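Local coordinates for protein aminopeptidase N (Francisella tularensis subsp. tularensis, PDB 5DLL) that removes N-terminal amino acids from peptides as a zinc-dependent M1-family metallopeptidase, probably in the turnover of intracellular peptides, at residues A186-P191 and L259-I264; A453-P458 and T484-E489; N638-L643 and L684-D689; N816-A821 and S854-E859. One frame throughout, in Å; residues are numbered along the deposited sequence.

Interaction 1 (A186-P191 and L259-I264); sequences AVWKDP and LDTFMI
A Met-aromatic contact between Trp188 and Met263 forms the centre of this buried interface, where strand 183-191 of the N-terminal beta domain of the M1 peptidase faces strand 261-267 of the catalytic domain. The two strands belong to different beta-sheets, and the nearest CA atoms of the segments 186-191 and 259-264, those of Asp190 and Leu259, are 8.1 Å apart, so the join is made by side chains rather than by strand pairing. The indole and the thioether reach out from opposite directions. Met263 SD lies 4.4 Å from the centroid of the six-membered ring of Trp188, on a line 46° off the ring normal, which makes the approach oblique. The bend at chi3 of Met263 (-77°) brings the methyl as well as the sulfur against the six-membered ring, CE meeting Trp188 CZ3 at 3.4 Å. Thr261 sends its CG2 to the edge of the same ring, near the ring plane, at 4.3 Å from CZ3. The indole is also held by a polar bond, from Trp188 NE1 to Ile167 O of strand 166-169. Asp190 contributes little to the packing; its OD2 forms a salt bridge with Lys194. At the more exposed end of the contact Leu259 takes over, its CD2 branch resting against the pyrrolidine of Pro191 with 4.0 Å from Leu259 CD2 to Pro191 CD.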
loop_
_atom_site.group_PDB
_atom_site.type_symbol
_atom_site.label_atom_id
_atom_site.label_comp_id
_atom_site.label_asym_id
_atom_site.label_seq_id
_atom_site.Cartn_x
_atom_site.Cartn_y
_atom_site.Cartn_z
ATOM N N ALA A 186 -29.609 -20.365 3.059
ATOM C CA ALA A 186 -28.321 -20.816 3.571
ATOM C C ALA A 186 -28.058 -20.148 4.919
ATOM O O ALA A 186 -28.388 -18.977 5.108
ATOM C CB ALA A 186 -27.211 -20.479 2.588
ATOM N N VAL A 187 -27.479 -20.893 5.854
ATOM C CA VAL A 187 -27.147 -20.360 7.164
ATOM C C VAL A 187 -25.633 -20.397 7.337
ATOM O O VAL A 187 -25.009 -21.446 7.166
ATOM C CB VAL A 187 -27.831 -21.153 8.294
ATOM C CG1 VAL A 187 -27.654 -20.442 9.632
ATOM C CG2 VAL A 187 -29.311 -21.342 7.988
ATOM N N TRP A 188 -25.053 -19.244 7.667
ATOM C CA TRP A 188 -23.615 -19.104 7.847
ATOM C C TRP A 188 -23.307 -18.720 9.287
ATOM O O TRP A 188 -23.659 -17.626 9.731
ATOM C CB TRP A 188 -23.073 -18.027 6.909
ATOM C CG TRP A 188 -23.168 -18.391 5.465
ATOM C CD1 TRP A 188 -24.225 -18.175 4.628
ATOM C CD2 TRP A 188 -22.161 -19.038 4.684
ATOM N NE1 TRP A 188 -23.937 -18.654 3.373
ATOM C CE2 TRP A 188 -22.676 -19.189 3.381
ATOM C CE3 TRP A 188 -20.876 -19.508 4.962
ATOM C CZ2 TRP A 188 -21.948 -19.786 2.355
ATOM C CZ3 TRP A 188 -20.153 -20.104 3.945
ATOM C CH2 TRP A 188 -20.690 -20.237 2.655
ATOM N N LYS A 189 -22.651 -19.622 10.009
ATOM C CA LYS A 189 -22.240 -19.360 11.386
ATOM C C LYS A 189 -20.759 -19.009 11.449
ATOM O O LYS A 189 -19.933 -19.665 10.822
ATOM C CB LYS A 189 -22.531 -20.576 12.271
ATOM C CG LYS A 189 -22.138 -20.397 13.728
ATOM C CD LYS A 189 -22.876 -21.374 14.631
ATOM C CE LYS A 189 -22.234 -21.465 16.008
ATOM N NZ LYS A 189 -22.048 -20.130 16.644
ATOM N N ASP A 190 -20.440 -17.962 12.204
ATOM C CA ASP A 190 -19.061 -17.557 12.472
ATOM C C ASP A 190 -18.894 -17.493 13.995
ATOM O O ASP A 190 -19.315 -16.521 14.627
ATOM C CB ASP A 190 -18.764 -16.196 11.828
ATOM C CG ASP A 190 -17.316 -15.748 12.012
ATOM O OD1 ASP A 190 -16.591 -16.323 12.849
ATOM O OD2 ASP A 190 -16.900 -14.803 11.314
ATOM N N PRO A 191 -18.275 -18.530 14.585
ATOM C CA PRO A 191 -18.231 -18.688 16.041
ATOM C C PRO A 191 -17.352 -17.697 16.790
ATOM O O PRO A 191 -17.474 -17.597 18.012
ATOM C CB PRO A 191 -17.684 -20.109 16.226
ATOM C CG PRO A 191 -16.895 -20.380 14.997
ATOM C CD PRO A 191 -17.557 -19.616 13.888
ATOM N N LEU A 259 -11.424 -21.318 10.420
ATOM C CA LEU A 259 -12.707 -21.819 9.910
ATOM C C LEU A 259 -12.507 -22.958 8.922
ATOM O O LEU A 259 -11.395 -23.199 8.464
ATOM C CB LEU A 259 -13.475 -20.695 9.215
ATOM C CG LEU A 259 -13.707 -19.410 10.014
ATOM C CD1 LEU A 259 -14.113 -18.277 9.082
ATOM C CD2 LEU A 259 -14.752 -19.621 11.101
ATOM N N ASP A 260 -13.594 -23.649 8.588
ATOM C CA ASP A 260 -13.545 -24.778 7.649
ATOM C C ASP A 260 -13.649 -24.344 6.196
ATOM O O ASP A 260 -13.482 -25.172 5.300
ATOM C CB ASP A 260 -14.671 -25.776 7.931
ATOM C CG ASP A 260 -14.668 -26.277 9.355
ATOM O OD1 ASP A 260 -13.599 -26.220 10.005
ATOM O OD2 ASP A 260 -15.739 -26.722 9.823
ATOM N N THR A 261 -13.964 -23.070 5.960
ATOM C CA THR A 261 -14.041 -22.534 4.597
ATOM C C THR A 261 -13.544 -21.088 4.530
ATOM O O THR A 261 -13.647 -20.344 5.494
ATOM C CB THR A 261 -15.466 -22.669 3.993
ATOM O OG1 THR A 261 -15.579 -21.863 2.813
ATOM C CG2 THR A 261 -16.529 -22.257 4.977
ATOM N N PHE A 262 -12.988 -20.719 3.383
ATOM C CA PHE A 262 -12.432 -19.390 3.163
ATOM C C PHE A 262 -12.783 -18.972 1.749
ATOM O O PHE A 262 -12.434 -19.662 0.789
ATOM C CB PHE A 262 -10.915 -19.412 3.339
ATOM C CG PHE A 262 -10.241 -18.112 3.002
ATOM C CD1 PHE A 262 -10.135 -17.102 3.946
ATOM C CD2 PHE A 262 -9.698 -17.903 1.738
ATOM C CE1 PHE A 262 -9.513 -15.900 3.637
ATOM C CE2 PHE A 262 -9.075 -16.706 1.423
ATOM C CZ PHE A 262 -8.981 -15.700 2.375
ATOM N N MET A 263 -13.470 -17.841 1.625
ATOM C CA MET A 263 -14.037 -17.417 0.355
ATOM C C MET A 263 -13.446 -16.094 -0.096
ATOM O O MET A 263 -13.070 -15.257 0.725
ATOM C CB MET A 263 -15.553 -17.284 0.481
ATOM C CG MET A 263 -16.273 -18.606 0.691
ATOM S SD MET A 263 -17.975 -18.381 1.232
ATOM C CE MET A 263 -17.744 -17.958 2.959
ATOM N N ILE A 264 -13.352 -15.929 -1.410
ATOM C CA ILE A 264 -13.016 -14.651 -2.028
ATOM C C ILE A 264 -14.075 -14.362 -3.080
ATOM O O ILE A 264 -14.544 -15.278 -3.756
ATOM C CB ILE A 264 -11.624 -14.666 -2.693
ATOM C CG1 ILE A 264 -10.526 -14.739 -1.629
ATOM C CG2 ILE A 264 -11.427 -13.432 -3.573
ATOM C CD1 ILE A 264 -9.127 -14.875 -2.194
#

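Interaction 2 (A453-P458 and T484-E489); sequences AQSGTP and TADQKE
Ser455 meets the loop 484-489 through two donors, its backbone N-H, bonded to Gln487, and its hydroxyl, more weakly bonded to Asp486. The bond from Ser455 N to Gln487 OE1 measures 3.2 Å and is nearly straight, with 169° at the hydrogen, although the donor stands 33° out of the plane of the amide carbonyl. The Gln487 chain runs extended beyond CG, which carries its amide across the gap to the backbone. OE1 is shared, since Lys490 NZ also donates to it; the same ammonium group is bonded to Ser455 O and Thr484 OG1, and so ties the two segments together a second time. Ser455 OG lies anti to its own nitrogen (chi1 -177°) and gives a weak bond of 3.3 Å to Asp486 OD1, an oxygen that Ser373 OG also contacts by a hydrogen bond. The accepting loop has its own internal support in a backbone bond from Thr484 N to Gln487 O, 2.9 Å long. Packing beyond these bonds is modest. The methyl CG2 of Thr484 rests on Gly456 CA at 4.1 Å, while Gln454 CG makes a carbon-to-oxygen contact with Gln487 OE1, also at 4.1 Å; Gln454 OE1 accepts a hydrogen bond from Gln491 N. In the fold, the contact joins the chain leading into strand 459-467 of the Ig-like domain to the loop between strands 472-480 and 495-502. Nearby, Thr457 packs on Phe365 and Asp368 of helix 349-369, and the backbone of Pro458 is hydrogen-bonded to that of Lys545, in strand 545-547.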
loop_
_atom_site.group_PDB
_atom_site.type_symbol
_atom_site.label_atom_id
_atom_site.label_comp_id
_atom_site.label_asym_id
_atom_site.label_seq_id
_atom_site.Cartn_x
_atom_site.Cartn_y
_atom_site.Cartn_z
ATOM N N ALA A 453 2.600 9.084 19.693
ATOM C CA ALA A 453 2.123 10.442 19.974
ATOM C C ALA A 453 2.833 11.523 19.152
ATOM O O ALA A 453 2.213 12.522 18.778
ATOM C CB ALA A 453 2.256 10.743 21.462
ATOM N N GLN A 454 4.119 11.330 18.867
ATOM C CA GLN A 454 4.934 12.385 18.252
ATOM C C GLN A 454 4.851 12.447 16.724
ATOM O O GLN A 454 4.995 11.436 16.034
ATOM C CB GLN A 454 6.399 12.251 18.673
ATOM C CG GLN A 454 7.289 13.359 18.122
ATOM C CD GLN A 454 8.452 13.690 19.036
ATOM O OE1 GLN A 454 8.262 14.228 20.128
ATOM N NE2 GLN A 454 9.667 13.378 18.592
ATOM N N SER A 455 4.651 13.663 16.219
ATOM C CA SER A 455 4.565 13.933 14.787
ATOM C C SER A 455 5.926 14.363 14.234
ATOM O O SER A 455 6.829 14.721 14.992
ATOM C CB SER A 455 3.527 15.027 14.537
ATOM O OG SER A 455 3.357 15.283 13.156
ATOM N N GLY A 456 6.071 14.307 12.914
ATOM C CA GLY A 456 7.277 14.792 12.246
ATOM C C GLY A 456 8.408 13.786 12.111
ATOM O O GLY A 456 8.480 12.804 12.855
ATOM N N THR A 457 9.293 14.058 11.149
ATOM C CA THR A 457 10.471 13.245 10.862
ATOM C C THR A 457 11.635 13.700 11.740
ATOM O O THR A 457 11.981 14.880 11.730
ATOM C CB THR A 457 10.898 13.416 9.389
ATOM O OG1 THR A 457 9.809 13.074 8.524
ATOM C CG2 THR A 457 12.100 12.540 9.057
ATOM N N PRO A 458 12.243 12.776 12.508
ATOM C CA PRO A 458 13.451 13.160 13.254
ATOM C C PRO A 458 14.709 13.264 12.376
ATOM O O PRO A 458 14.905 12.452 11.468
ATOM C CB PRO A 458 13.611 12.039 14.295
ATOM C CG PRO A 458 12.339 11.257 14.265
ATOM C CD PRO A 458 11.759 11.441 12.897
ATOM N N THR A 484 6.072 21.114 14.302
ATOM C CA THR A 484 5.157 20.973 13.164
ATOM C C THR A 484 3.887 21.794 13.392
ATOM O O THR A 484 3.695 22.385 14.459
ATOM C CB THR A 484 4.763 19.498 12.937
ATOM O OG1 THR A 484 4.331 18.918 14.174
ATOM C CG2 THR A 484 5.935 18.707 12.396
ATOM N N ALA A 485 3.024 21.829 12.380
ATOM C CA ALA A 485 1.756 22.547 12.467
ATOM C C ALA A 485 0.851 21.988 13.576
ATOM O O ALA A 485 0.225 22.754 14.318
ATOM C CB ALA A 485 1.038 22.506 11.125
ATOM N N ASP A 486 0.795 20.660 13.688
ATOM C CA ASP A 486 -0.072 19.992 14.671
ATOM C C ASP A 486 0.439 20.095 16.116
ATOM O O ASP A 486 -0.358 20.158 17.058
ATOM C CB ASP A 486 -0.314 18.524 14.285
ATOM C CG ASP A 486 0.974 17.730 14.130
ATOM O OD1 ASP A 486 1.874 18.179 13.386
ATOM O OD2 ASP A 486 1.078 16.648 14.740
ATOM N N GLN A 487 1.760 20.107 16.289
ATOM C CA GLN A 487 2.362 20.328 17.606
ATOM C C GLN A 487 3.819 20.773 17.497
ATOM O O GLN A 487 4.554 20.312 16.623
ATOM C CB GLN A 487 2.268 19.066 18.469
ATOM C CG GLN A 487 2.727 17.793 17.777
ATOM C CD GLN A 487 3.174 16.715 18.747
ATOM O OE1 GLN A 487 4.042 15.905 18.429
ATOM N NE2 GLN A 487 2.588 16.703 19.937
ATOM N N LYS A 488 4.222 21.666 18.399
ATOM C CA LYS A 488 5.582 22.217 18.415
ATOM C C LYS A 488 6.475 21.636 19.522
ATOM O O LYS A 488 7.704 21.711 19.432
ATOM C CB LYS A 488 5.512 23.745 18.510
ATOM C CG LYS A 488 5.081 24.395 17.199
ATOM C CD LYS A 488 3.909 25.351 17.356
ATOM C CE LYS A 488 3.245 25.622 16.014
ATOM N NZ LYS A 488 2.027 26.467 16.151
ATOM N N GLU A 489 5.855 21.060 20.551
ATOM C CA GLU A 489 6.578 20.379 21.631
ATOM C C GLU A 489 7.068 18.994 21.178
ATOM O O GLU A 489 6.286 18.199 20.650
ATOM C CB GLU A 489 5.703 20.269 22.895
ATOM C CG GLU A 489 4.423 19.426 22.786
ATOM C CD GLU A 489 3.208 20.191 22.270
ATOM O OE1 GLU A 489 2.076 19.855 22.680
ATOM O OE2 GLU A 489 3.374 21.121 21.453
#

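Interaction 3 (N638-L643 and L684-D689); sequences NVVNQL and LMNASD
Asn641 and Asn686 bring helix 629-646 up against the turn that follows helix 668-685 in the C-terminal helical domain, with their CA atoms 5.5 Å apart. The hydrogen bonding is sparse. Asn641 ND2 donates to the backbone carbonyl Asn686 O over 3.4 Å, a weak bond with 156° at the hydrogen. This amide is swung toward the turn because CG stands anti to the backbone N (chi1 166°). The same carbonyl also receives a CA-H...O contact from Asn641, with 3.6 Å between Asn641 CA and Asn686 O. Further along, Asn641 ND2 comes within 3.2 Å of Ser688 OG. Both groups meet a common acceptor outside the contact, Asp645 OD2, to which Ser688 OG is hydrogen-bonded and Asn641 ND2 only weakly bonded. The van der Waals part is carried by Val640, whose CG1 branch lies against Asn686 CB at 3.5 Å, the two side chains meeting at a slant. Asn686 O thus takes one weak N-H bond and one C-H contact from a single residue, while the carboxylate of Asp645 gathers the polar ends; the chemistry implies a join built from several weak polar contacts and one methyl rather than from an apolar core.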
loop_
_atom_site.group_PDB
_atom_site.type_symbol
_atom_site.label_atom_id
_atom_site.label_comp_id
_atom_site.label_asym_id
_atom_site.label_seq_id
_atom_site.Cartn_x
_atom_site.Cartn_y
_atom_site.Cartn_z
ATOM N N ASN A 638 24.055 12.959 -19.023
ATOM C CA ASN A 638 25.507 12.915 -19.184
ATOM C C ASN A 638 26.144 11.701 -18.525
ATOM O O ASN A 638 26.904 10.984 -19.172
ATOM C CB ASN A 638 26.150 14.190 -18.635
ATOM C CG ASN A 638 27.629 14.276 -18.947
ATOM O OD1 ASN A 638 28.062 13.962 -20.056
ATOM N ND2 ASN A 638 28.416 14.705 -17.969
ATOM N N VAL A 639 25.842 11.467 -17.251
ATOM C CA VAL A 639 26.432 10.326 -16.540
ATOM C C VAL A 639 25.902 8.986 -17.050
ATOM O O VAL A 639 26.660 8.018 -17.149
ATOM C CB VAL A 639 26.263 10.404 -15.005
ATOM C CG1 VAL A 639 26.789 11.732 -14.478
ATOM C CG2 VAL A 639 24.819 10.181 -14.584
ATOM N N VAL A 640 24.612 8.934 -17.379
ATOM C CA VAL A 640 24.005 7.709 -17.903
ATOM C C VAL A 640 24.619 7.361 -19.259
ATOM O O VAL A 640 24.857 6.187 -19.546
ATOM C CB VAL A 640 22.457 7.814 -17.974
ATOM C CG1 VAL A 640 21.856 6.781 -18.923
ATOM C CG2 VAL A 640 21.859 7.659 -16.579
ATOM N N ASN A 641 24.886 8.378 -20.075
ATOM C CA ASN A 641 25.566 8.178 -21.358
ATOM C C ASN A 641 27.010 7.684 -21.198
ATOM O O ASN A 641 27.476 6.865 -21.990
ATOM C CB ASN A 641 25.551 9.464 -22.191
ATOM C CG ASN A 641 26.525 9.414 -23.355
ATOM O OD1 ASN A 641 27.610 9.999 -23.295
ATOM N ND2 ASN A 641 26.159 8.686 -24.403
ATOM N N GLN A 642 27.716 8.187 -20.187
ATOM C CA GLN A 642 29.088 7.758 -19.928
ATOM C C GLN A 642 29.152 6.278 -19.545
ATOM O O GLN A 642 29.891 5.508 -20.159
ATOM C CB GLN A 642 29.747 8.628 -18.854
ATOM C CG GLN A 642 30.164 10.002 -19.363
ATOM C CD GLN A 642 31.028 10.772 -18.379
ATOM O OE1 GLN A 642 31.814 10.188 -17.632
ATOM N NE2 GLN A 642 30.897 12.097 -18.385
ATOM N N LEU A 643 28.364 5.885 -18.549
ATOM C CA LEU A 643 28.298 4.484 -18.114
ATOM C C LEU A 643 27.938 3.553 -19.266
ATOM O O LEU A 643 28.509 2.471 -19.401
ATOM C CB LEU A 643 27.261 4.315 -17.008
ATOM C CG LEU A 643 27.557 4.996 -15.672
ATOM C CD1 LEU A 643 26.279 5.123 -14.856
ATOM C CD2 LEU A 643 28.616 4.222 -14.903
ATOM N N LEU A 684 22.273 0.076 -23.040
ATOM C CA LEU A 684 22.645 -0.115 -24.443
ATOM C C LEU A 684 21.964 0.909 -25.371
ATOM O O LEU A 684 22.499 1.243 -26.438
ATOM C CB LEU A 684 22.331 -1.549 -24.891
ATOM C CG LEU A 684 23.115 -2.670 -24.186
ATOM C CD1 LEU A 684 22.585 -4.039 -24.599
ATOM C CD2 LEU A 684 24.617 -2.570 -24.446
ATOM N N MET A 685 20.797 1.405 -24.955
ATOM C CA MET A 685 20.058 2.433 -25.706
ATOM C C MET A 685 20.509 3.851 -25.365
ATOM O O MET A 685 20.495 4.730 -26.223
ATOM C CB MET A 685 18.561 2.302 -25.452
ATOM C CG MET A 685 17.956 1.036 -26.030
ATOM S SD MET A 685 17.956 1.027 -27.834
ATOM C CE MET A 685 16.729 -0.243 -28.114
ATOM N N ASN A 686 20.913 4.067 -24.118
ATOM C CA ASN A 686 21.506 5.343 -23.722
ATOM C C ASN A 686 22.968 5.509 -24.175
ATOM O O ASN A 686 23.619 6.492 -23.823
ATOM C CB ASN A 686 21.394 5.527 -22.208
ATOM C CG ASN A 686 19.961 5.653 -21.748
ATOM O OD1 ASN A 686 19.444 4.788 -21.039
ATOM N ND2 ASN A 686 19.301 6.727 -22.161
ATOM N N ALA A 687 23.480 4.553 -24.947
ATOM C CA ALA A 687 24.796 4.679 -25.564
ATOM C C ALA A 687 24.758 5.657 -26.738
ATOM O O ALA A 687 23.689 5.948 -27.277
ATOM C CB ALA A 687 25.279 3.318 -26.035
ATOM N N SER A 688 25.934 6.152 -27.125
ATOM C CA SER A 688 26.068 7.051 -28.277
ATOM C C SER A 688 25.740 6.361 -29.605
ATOM O O SER A 688 25.285 7.016 -30.538
ATOM C CB SER A 688 27.476 7.645 -28.340
ATOM O OG SER A 688 27.719 8.494 -27.235
ATOM N N ASP A 689 25.986 5.055 -29.691
ATOM C CA ASP A 689 25.508 4.248 -30.816
ATOM C C ASP A 689 24.447 3.245 -30.343
ATOM O O ASP A 689 24.725 2.357 -29.535
ATOM C CB ASP A 689 26.669 3.515 -31.495
ATOM C CG ASP A 689 26.316 3.014 -32.895
ATOM O OD1 ASP A 689 25.136 3.098 -33.301
ATOM O OD2 ASP A 689 27.230 2.535 -33.600
#

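Interaction 4 (N816-A821 and S854-E859); sequences NHQVAA and SKNVFE
Ser854 lies over one face of the His817 imidazole, its CB 3.5 Å from the ring centroid and only 7° off the ring normal, the geometry of a CH-pi contact. Further along the helices Val857 turns its CG2 branch toward helix 817-824: Val857 CG2 is 4.0 Å from Ala820 CB, and it approaches Ala821 CB at 4.4 Å. Asn856 reaches the first turn of helix 817-824. Its CG is anti to the backbone N (chi1 -171°), which carries ND2 across to 3.5 Å from Gln818 OE1; the Gln818 and Asn856 chains cross at about a right angle. Asp813 helps to position the stacked pair. Its carboxylate OD1 is hydrogen-bonded to Ser854 OG, and its backbone O weakly to His817 ND1, so a single residue steadies both partners of the CH-pi contact. The helix starts matter as well. Asn816 occupies the N-cap of helix 817-824, where its OD1 accepts from Gln818 N at 3.0 Å and more weakly from Val819 N, and Ser854 holds the N-cap position of helix 855-866. The short segments 817-821 and 855-859 run nearly parallel, at 19° with axes 9.0 Å apart, a separation compatible with the small alanines between them. Around the pair, Ala820 also touches Leu812 and Asp813 of helix 800-815, Val819 packs on helix 777-788, and Val857 rests on Ile848 of helix 835-849.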
loop_
_atom_site.group_PDB
_atom_site.type_symbol
_atom_site.label_atom_id
_atom_site.label_comp_id
_atom_site.label_asym_id
_atom_site.label_seq_id
_atom_site.Cartn_x
_atom_site.Cartn_y
_atom_site.Cartn_z
ATOM N N ASN A 816 -16.116 13.771 -15.014
ATOM C CA ASN A 816 -15.760 13.307 -13.671
ATOM C C ASN A 816 -14.958 14.373 -12.919
ATOM O O ASN A 816 -13.870 14.757 -13.353
ATOM C CB ASN A 816 -14.943 12.013 -13.783
ATOM C CG ASN A 816 -14.817 11.265 -12.464
ATOM O OD1 ASN A 816 -14.869 11.851 -11.382
ATOM N ND2 ASN A 816 -14.638 9.952 -12.557
ATOM N N HIS A 817 -15.495 14.835 -11.790
ATOM C CA HIS A 817 -14.852 15.885 -10.988
ATOM C C HIS A 817 -13.725 15.345 -10.118
ATOM O O HIS A 817 -12.785 16.072 -9.805
ATOM C CB HIS A 817 -15.858 16.592 -10.073
ATOM C CG HIS A 817 -17.087 17.085 -10.772
ATOM N ND1 HIS A 817 -17.084 17.521 -12.080
ATOM C CD2 HIS A 817 -18.359 17.226 -10.330
ATOM C CE1 HIS A 817 -18.305 17.895 -12.418
ATOM N NE2 HIS A 817 -19.097 17.728 -11.375
ATOM N N GLN A 818 -13.830 14.084 -9.705
ATOM C CA GLN A 818 -12.811 13.476 -8.846
ATOM C C GLN A 818 -11.526 13.309 -9.638
ATOM O O GLN A 818 -10.456 13.687 -9.176
ATOM C CB GLN A 818 -13.272 12.115 -8.308
ATOM C CG GLN A 818 -14.607 12.121 -7.568
ATOM C CD GLN A 818 -14.650 13.104 -6.412
ATOM O OE1 GLN A 818 -13.636 13.371 -5.766
ATOM N NE2 GLN A 818 -15.833 13.645 -6.143
ATOM N N VAL A 819 -11.663 12.765 -10.845
ATOM C CA VAL A 819 -10.542 12.523 -11.751
ATOM C C VAL A 819 -9.910 13.834 -12.211
ATOM O O VAL A 819 -8.681 13.948 -12.270
ATOM C CB VAL A 819 -10.994 11.703 -12.983
ATOM C CG1 VAL A 819 -9.893 11.624 -14.035
ATOM C CG2 VAL A 819 -11.414 10.304 -12.562
ATOM N N ALA A 820 -10.744 14.815 -12.539
ATOM C CA ALA A 820 -10.253 16.140 -12.927
ATOM C C ALA A 820 -9.423 16.782 -11.807
ATOM O O ALA A 820 -8.406 17.428 -12.067
ATOM C CB ALA A 820 -11.417 17.043 -13.312
ATOM N N ALA A 821 -9.860 16.588 -10.566
ATOM C CA ALA A 821 -9.164 17.124 -9.399
ATOM C C ALA A 821 -7.816 16.438 -9.162
ATOM O O ALA A 821 -6.845 17.091 -8.767
ATOM C CB ALA A 821 -10.043 16.994 -8.165
ATOM N N SER A 854 -16.342 22.858 -11.865
ATOM C CA SER A 854 -17.153 22.362 -10.763
ATOM C C SER A 854 -16.633 22.908 -9.441
ATOM O O SER A 854 -15.488 23.358 -9.347
ATOM C CB SER A 854 -17.127 20.832 -10.728
ATOM O OG SER A 854 -15.809 20.341 -10.509
ATOM N N LYS A 855 -17.489 22.863 -8.424
ATOM C CA LYS A 855 -17.129 23.305 -7.080
ATOM C C LYS A 855 -15.864 22.596 -6.594
ATOM O O LYS A 855 -14.927 23.244 -6.150
ATOM C CB LYS A 855 -18.296 23.053 -6.117
ATOM C CG LYS A 855 -17.999 23.340 -4.653
ATOM C CD LYS A 855 -19.258 23.219 -3.805
ATOM C CE LYS A 855 -18.934 22.954 -2.341
ATOM N NZ LYS A 855 -18.300 21.622 -2.123
ATOM N N ASN A 856 -15.847 21.268 -6.708
ATOM C CA ASN A 856 -14.720 20.432 -6.263
ATOM C C ASN A 856 -13.365 20.947 -6.765
ATOM O O ASN A 856 -12.459 21.226 -5.971
ATOM C CB ASN A 856 -14.948 18.975 -6.726
ATOM C CG ASN A 856 -13.948 17.989 -6.127
ATOM O OD1 ASN A 856 -13.214 18.307 -5.190
ATOM N ND2 ASN A 856 -13.925 16.773 -6.671
ATOM N N VAL A 857 -13.252 21.085 -8.082
ATOM C CA VAL A 857 -12.026 21.539 -8.739
ATOM C C VAL A 857 -11.700 23.004 -8.428
ATOM O O VAL A 857 -10.535 23.348 -8.206
ATOM C CB VAL A 857 -12.136 21.354 -10.270
ATOM C CG1 VAL A 857 -10.982 22.034 -10.995
ATOM C CG2 VAL A 857 -12.210 19.873 -10.618
ATOM N N PHE A 858 -12.724 23.861 -8.436
ATOM C CA PHE A 858 -12.561 25.277 -8.093
ATOM C C PHE A 858 -11.975 25.450 -6.689
ATOM O O PHE A 858 -11.122 26.307 -6.479
ATOM C CB PHE A 858 -13.901 26.029 -8.193
ATOM C CG PHE A 858 -13.787 27.506 -7.916
ATOM C CD1 PHE A 858 -13.455 28.393 -8.932
ATOM C CD2 PHE A 858 -13.985 28.006 -6.635
ATOM C CE1 PHE A 858 -13.324 29.749 -8.677
ATOM C CE2 PHE A 858 -13.854 29.362 -6.374
ATOM C CZ PHE A 858 -13.522 30.234 -7.397
ATOM N N GLU A 859 -12.436 24.636 -5.741
ATOM C CA GLU A 859 -12.003 24.721 -4.339
ATOM C C GLU A 859 -10.538 24.320 -4.181
ATOM O O GLU A 859 -9.742 25.051 -3.592
ATOM C CB GLU A 859 -12.868 23.815 -3.449
ATOM C CG GLU A 859 -14.362 24.130 -3.462
ATOM C CD GLU A 859 -14.835 24.907 -2.249
ATOM O OE1 GLU A 859 -15.343 26.035 -2.431
ATOM O OE2 GLU A 859 -14.710 24.386 -1.120
#

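The four contacts follow one another in series along the chain, each closing before the next opens, and none touches another. Interaction 1 joins the N-terminal beta domain to the catalytic domain, interaction 2 belongs to the region of the Ig-like domain, and interactions 3 and 4 both lie in the C-terminal helical domain. Even within that domain they are separate, with centres 42 Å apart. Interactions 1 and 3, 58 Å apart between centres, sit on opposite sides of the chain's centre, while interactions 2 and 4 come nearest, about 18 Å between closest atoms. All lie away from the zinc site; interaction 1 joins two domains, whereas interactions 3 and 4 pack helices and turns within one.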